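Side-chain contacts in amidase, hydantoinase/carbamoylase family (Burkholderia vietnamiensis, PDB 5I4M), which probably hydrolyses N-carbamoyl-L-amino acids as a dizinc amidase of the peptidase M20 family: residues G122-E125 with V126-L130; L269-R272 with I273-H277. All blocks are in the same frame, centred on the assembly; numbering follows the deposited sequence.

Contact 1 of 2, residues G122-E125 with V126-L130; sequences GGLE and VIRSL
Leu124 and Arg128, one helical turn apart, make the main side-chain packing of this contact. The methyl CD2 of Leu124 sits over the centre of one face of the Arg128 guanidinium, 3.7 Å from CZ, and the two side chains pass each other at a slant. With CG beside the backbone N (chi1 -67°) and the chain extended on to NE, the flat end of Arg128 is carried back over the leucine of the previous turn. The same arginine makes a cation-pi contact with Trp69.

Glu125 meets the next turn with its polar atoms. Its chain bends at chi2 (58°), and its OE1 comes to 2.8 Å from Ser129 OG. That hydroxyl also lies 3.1 Å from Glu125 O, and the position of its proton is not settled. A water bridges the other carboxylate oxygen to the arginine: it donates to Glu125 OE2 at 2.7 Å and accepts from Arg128 NH1 at 2.6 Å. The carboxylate is held from outside as well, by a salt bridge from OE2 to Arg31 and a hydrogen bond from Asp28 N to OE1; this multiple grip would be expected to favour the charged form.

Backbone bonds run i to i+4, with Arg128 N donating to Leu124 O at 2.9 Å, Ser129 N to Glu125 O at 2.8 Å, and Val126 N to Gly122 O. Near that last oxygen lies Val126 CG2, at 3.4 Å, and Val126 also packs on Leu421 and Leu422 of helix 411-429. The arrangement is that of a buried alpha-helix, the crossover of the beta-alpha-beta unit formed by strand 99-103, helix 117-132 and strand 141-145.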
ATOM      1  N   GLY A 122      17.684   4.713  30.548  1.00 11.97           N
ATOM      2  CA  GLY A 122      18.574   5.666  31.195  1.00  9.56           C
ATOM      3  C   GLY A 122      17.971   6.224  32.472  1.00 10.77           C
ATOM      4  O   GLY A 122      18.658   6.367  33.487  1.00 11.59           O
ATOM      5  N   GLY A 123      16.670   6.523  32.446  1.00  9.63           N
ATOM      6  CA  GLY A 123      16.004   6.960  33.662  1.00  8.96           C
ATOM      7  C   GLY A 123      16.025   5.896  34.740  1.00 12.71           C
ATOM      8  O   GLY A 123      16.324   6.181  35.902  1.00 11.89           O
ATOM      9  N   LEU A 124      15.702   4.649  34.368  1.00  9.15           N
ATOM     10  CA  LEU A 124      15.762   3.555  35.335  1.00  9.65           C
ATOM     11  C   LEU A 124      17.157   3.429  35.937  1.00 12.24           C
ATOM     12  O   LEU A 124      17.305   3.184  37.142  1.00 10.90           O
ATOM     13  CB  LEU A 124      15.347   2.242  34.670  1.00  9.38           C
ATOM     14  CG  LEU A 124      15.522   1.020  35.576  1.00 12.06           C
ATOM     15  CD1 LEU A 124      14.634   1.144  36.806  1.00 16.43           C
ATOM     16  CD2 LEU A 124      15.210  -0.265  34.833  1.00 16.81           C
ATOM     17  N   GLU A 125      18.193   3.603  35.113  1.00 14.55           N
ATOM     18  CA  GLU A 125      19.565   3.527  35.613  1.00 13.07           C
ATOM     19  C   GLU A 125      19.876   4.673  36.569  1.00 12.80           C
ATOM     20  O   GLU A 125      20.637   4.484  37.524  1.00 14.91           O
ATOM     21  CB  GLU A 125      20.547   3.509  34.435  1.00 11.19           C
ATOM     22  CG  GLU A 125      22.038   3.587  34.820  1.00 12.87           C
ATOM     23  CD  GLU A 125      22.497   2.463  35.754  1.00 17.85           C
ATOM     24  OE1 GLU A 125      23.373   2.725  36.611  1.00 15.49           O
ATOM     25  OE2 GLU A 125      21.990   1.321  35.638  1.00 16.45           O
ATOM     26  N   VAL A 126      19.289   5.856  36.349  1.00 11.00           N
ATOM     27  CA  VAL A 126      19.440   6.944  37.318  1.00 11.61           C
ATOM     28  C   VAL A 126      18.852   6.535  38.662  1.00 12.16           C
ATOM     29  O   VAL A 126      19.464   6.727  39.717  1.00 13.24           O
ATOM     30  CB  VAL A 126      18.791   8.235  36.787  1.00 13.02           C
ATOM     31  CG1 VAL A 126      18.688   9.271  37.895  1.00 13.45           C
ATOM     32  CG2 VAL A 126      19.602   8.793  35.646  1.00 11.97           C
ATOM     33  N   ILE A 127      17.659   5.945  38.645  1.00 14.27           N
ATOM     34  CA  ILE A 127      17.032   5.478  39.882  0.59 14.29           C
ATOM     35  C   ILE A 127      17.935   4.481  40.594  1.00 16.77           C
ATOM     36  O   ILE A 127      18.198   4.584  41.801  1.00 18.56           O
ATOM     37  CB  ILE A 127      15.658   4.858  39.578  0.59 13.00           C
ATOM     38  CG1 ILE A 127      14.713   5.910  38.991  0.59 12.99           C
ATOM     39  CG2 ILE A 127      15.083   4.206  40.830  0.59 15.55           C
ATOM     40  CD1 ILE A 127      14.425   7.043  39.918  0.59 12.38           C
ATOM     41  N   ARG A 128      18.427   3.487  39.848  1.00 18.07           N
ATOM     42  CA  ARG A 128      19.268   2.465  40.461  1.00 17.71           C
ATOM     43  C   ARG A 128      20.563   3.064  40.992  1.00 15.42           C
ATOM     44  O   ARG A 128      21.078   2.635  42.032  1.00 18.17           O
ATOM     45  CB  ARG A 128      19.565   1.356  39.451  1.00 12.97           C
ATOM     46  CG  ARG A 128      18.349   0.540  39.053  1.00 13.57           C
ATOM     47  CD  ARG A 128      18.700  -0.435  37.946  1.00 18.22           C
ATOM     48  NE  ARG A 128      17.731  -1.525  37.822  1.00 16.60           N
ATOM     49  CZ  ARG A 128      17.650  -2.343  36.773  1.00 15.61           C
ATOM     50  NH1 ARG A 128      18.467  -2.190  35.738  1.00 12.79           N
ATOM     51  NH2 ARG A 128      16.745  -3.318  36.760  1.00 15.35           N
ATOM     52  N   SER A 129      21.106   4.056  40.286  1.00 17.44           N
ATOM     53  CA  SER A 129      22.356   4.665  40.717  1.00 15.57           C
ATOM     54  C   SER A 129      22.153   5.520  41.958  1.00 17.66           C
ATOM     55  O   SER A 129      23.029   5.568  42.829  1.00 21.34           O
ATOM     56  CB  SER A 129      22.954   5.487  39.580  1.00 16.45           C
ATOM     57  OG  SER A 129      23.498   4.637  38.590  1.00 19.56           O
ATOM     58  N   LEU A 130      21.008   6.199  42.063  1.00 15.77           N
ATOM     59  CA  LEU A 130      20.701   6.899  43.305  1.00 15.87           C
ATOM     60  C   LEU A 130      20.584   5.918  44.460  1.00 16.66           C
ATOM     61  O   LEU A 130      21.001   6.218  45.581  1.00 17.73           O
ATOM     62  CB  LEU A 130      19.409   7.701  43.165  1.00 15.45           C
ATOM     63  CG  LEU A 130      19.368   8.813  42.120  1.00 14.82           C
ATOM     64  CD1 LEU A 130      17.943   9.331  41.980  1.00 18.29           C
ATOM     65  CD2 LEU A 130      20.315   9.929  42.499  1.00 18.41           C
TER
HETATM   66  O   HOH W   1      19.736  -0.065  34.966  1.00 14.16           O

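Contact 2 of 2, residues L269-R272 with I273-H277; sequences LVNR and IGLDH
Arg272 reaches two residues of the following turn, Leu275 and Asp276. Its chain bends at chi2 (75°) and again at chi3, turning the guanidinium toward the C-terminal end of the helix. There NE points at Asp276 OD1, 3.3 Å away, in a salt bridge whose hydrogen bond is weak although fairly straight at 160°. The carboxylate carbon lies at the edge of the guanidinium, in its plane, while the two flat groups are turned 38° apart. Leu275 meets the same group differently: its CD1 lies over one guanidinium face, and its CB is 3.4 Å from Arg272 NH1.

Ile273 packs against the preceding turn on the inner side. Its CD1 lies 3.9 Å from Leu269 CG, and its backbone N donates to Leu269 O at 2.8 Å. Beyond the contact, Ile273 rests on Phe308 of strand 297-310 and on Met319 and Ala322 of helix 313-334.

Leu275 also touches Asn271, with CD1 3.4 Å from the amide ND2. At the helix end, His277 ND1 donates to Ile273 O at 2.7 Å, a carbonyl that also receives a weak bond from Asp276 N, while NE2 bonds to Lys318 NZ.

The chemistry is thus divided by side: Ile273 and Val270 face the strands, Leu275 and Asn271 meet Met253 of the second subunit, and the ion pair, between two exposed residues and held by a single weak bond, is probably only a loose one.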
ATOM      1  N   LEU A 269       6.750  16.945  -5.496  1.00 11.08           N
ATOM      2  CA  LEU A 269       6.602  18.309  -4.996  1.00 10.78           C
ATOM      3  C   LEU A 269       7.060  18.428  -3.545  1.00 10.82           C
ATOM      4  O   LEU A 269       7.739  19.394  -3.175  1.00 13.57           O
ATOM      5  CB  LEU A 269       5.143  18.752  -5.131  1.00 11.05           C
ATOM      6  CG  LEU A 269       4.760  20.053  -4.418  1.00 13.10           C
ATOM      7  CD1 LEU A 269       5.441  21.227  -5.074  1.00 13.47           C
ATOM      8  CD2 LEU A 269       3.245  20.227  -4.404  1.00 12.93           C
ATOM      9  N   VAL A 270       6.684  17.463  -2.707  1.00  7.64           N
ATOM     10  CA  VAL A 270       7.083  17.490  -1.300  1.00  7.36           C
ATOM     11  C   VAL A 270       8.599  17.507  -1.179  1.00 12.90           C
ATOM     12  O   VAL A 270       9.170  18.281  -0.401  1.00 11.71           O
ATOM     13  CB  VAL A 270       6.467  16.294  -0.555  1.00  8.00           C
ATOM     14  CG1 VAL A 270       7.193  16.022   0.772  1.00  6.65           C
ATOM     15  CG2 VAL A 270       4.989  16.539  -0.329  1.00  8.09           C
ATOM     16  N   ASN A 271       9.274  16.653  -1.954  1.00 11.93           N
ATOM     17  CA  ASN A 271      10.733  16.653  -1.952  1.00  9.13           C
ATOM     18  C   ASN A 271      11.268  18.001  -2.410  1.00  8.42           C
ATOM     19  O   ASN A 271      12.175  18.571  -1.788  1.00 12.59           O
ATOM     20  CB  ASN A 271      11.251  15.526  -2.842  1.00  9.95           C
ATOM     21  CG  ASN A 271      12.769  15.440  -2.858  1.00 12.36           C
ATOM     22  OD1 ASN A 271      13.390  14.911  -1.927  1.00 15.89           O
ATOM     23  ND2 ASN A 271      13.372  15.944  -3.918  1.00  8.84           N
ATOM     24  N   ARG A 272      10.690  18.548  -3.481  1.00  8.73           N
ATOM     25  CA  ARG A 272      11.137  19.848  -3.965  1.00 12.88           C
ATOM     26  C   ARG A 272      10.996  20.912  -2.883  1.00 16.43           C
ATOM     27  O   ARG A 272      11.896  21.741  -2.684  1.00 16.38           O
ATOM     28  CB  ARG A 272      10.335  20.229  -5.209  1.00 13.88           C
ATOM     29  CG  ARG A 272      10.812  21.467  -5.912  1.00 23.29           C
ATOM     30  CD  ARG A 272      12.075  21.165  -6.671  1.00 35.64           C
ATOM     31  NE  ARG A 272      13.273  21.611  -5.970  1.00 39.37           N
ATOM     32  CZ  ARG A 272      14.477  21.080  -6.153  1.00 46.59           C
ATOM     33  NH1 ARG A 272      15.519  21.551  -5.482  1.00 49.75           N
ATOM     34  NH2 ARG A 272      14.635  20.062  -6.995  1.00 47.18           N
ATOM     35  N   ILE A 273       9.871  20.903  -2.167  1.00 10.28           N
ATOM     36  CA  ILE A 273       9.661  21.884  -1.103  1.00  8.97           C
ATOM     37  C   ILE A 273      10.709  21.717  -0.009  1.00 10.76           C
ATOM     38  O   ILE A 273      11.256  22.701   0.503  1.00 11.17           O
ATOM     39  CB  ILE A 273       8.225  21.771  -0.563  1.00 10.72           C
ATOM     40  CG1 ILE A 273       7.258  22.295  -1.625  1.00 11.83           C
ATOM     41  CG2 ILE A 273       8.080  22.512   0.776  1.00  9.97           C
ATOM     42  CD1 ILE A 273       5.785  22.111  -1.294  1.00 11.88           C
ATOM     43  N   GLY A 274      11.025  20.473   0.352  1.00  9.07           N
ATOM     44  CA  GLY A 274      12.120  20.253   1.289  1.00  9.79           C
ATOM     45  C   GLY A 274      13.419  20.873   0.802  1.00 12.12           C
ATOM     46  O   GLY A 274      14.084  21.624   1.524  1.00 11.24           O
ATOM     47  N   LEU A 275      13.781  20.599  -0.450  1.00 14.12           N
ATOM     48  CA  LEU A 275      15.044  21.106  -0.965  1.00 15.42           C
ATOM     49  C   LEU A 275      15.010  22.620  -1.165  1.00 16.94           C
ATOM     50  O   LEU A 275      16.058  23.275  -1.099  1.00 15.55           O
ATOM     51  CB  LEU A 275      15.388  20.392  -2.269  1.00 12.40           C
ATOM     52  CG  LEU A 275      15.624  18.891  -2.155  1.00 16.69           C
ATOM     53  CD1 LEU A 275      15.800  18.283  -3.545  1.00 20.94           C
ATOM     54  CD2 LEU A 275      16.854  18.628  -1.295  1.00 20.18           C
ATOM     55  N   ASP A 276      13.829  23.194  -1.401  1.00 13.96           N
ATOM     56  CA  ASP A 276      13.749  24.637  -1.608  1.00 14.44           C
ATOM     57  C   ASP A 276      13.947  25.423  -0.321  1.00 15.69           C
ATOM     58  O   ASP A 276      14.056  26.653  -0.372  1.00 15.36           O
ATOM     59  CB  ASP A 276      12.405  25.019  -2.230  1.00 15.42           C
ATOM     60  CG  ASP A 276      12.350  24.758  -3.732  1.00 22.76           C
ATOM     61  OD1 ASP A 276      13.404  24.501  -4.349  1.00 24.61           O
ATOM     62  OD2 ASP A 276      11.240  24.827  -4.298  1.00 29.64           O
ATOM     63  N   HIS A 277      13.978  24.757   0.825  1.00 12.07           N
ATOM     64  CA  HIS A 277      14.156  25.416   2.112  1.00 12.21           C
ATOM     65  C   HIS A 277      15.363  24.827   2.821  1.00 13.88           C
ATOM     66  O   HIS A 277      15.367  24.602   4.031  1.00 15.81           O
ATOM     67  CB  HIS A 277      12.870  25.322   2.929  1.00 13.44           C
ATOM     68  CG  HIS A 277      11.705  25.944   2.225  1.00 15.21           C
ATOM     69  ND1 HIS A 277      10.902  25.241   1.352  1.00 14.39           N
ATOM     70  CD2 HIS A 277      11.275  27.228   2.180  1.00 16.69           C
ATOM     71  CE1 HIS A 277       9.996  26.053   0.837  1.00 13.48           C
ATOM     72  NE2 HIS A 277      10.202  27.267   1.320  1.00 15.95           N
TER

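Contact 1 and contact 2 lie on opposite sides of the chain's centre, their own centres 43 Å apart and their nearest atoms about 33 Å apart, so neither touches the other. The range 122-130 lies in a helix of the part that carries the zinc site, with Gly122 about 10 Å from the side chain of the zinc ligand His211 and about 13 Å from a bound zinc ion. The range 269-277 falls in the M20 dimerisation region and touches the second subunit; Gly274 is about 9 Å from the side chain of Arg309, which binds 3-phosphoglycerate, and the side chain of Val270 about 14 Å from a bound 3-phosphoglyceric acid. Neither contact supplies any of the zinc ligands, His104, Asp115, Glu149, Glu150, His211 and His403.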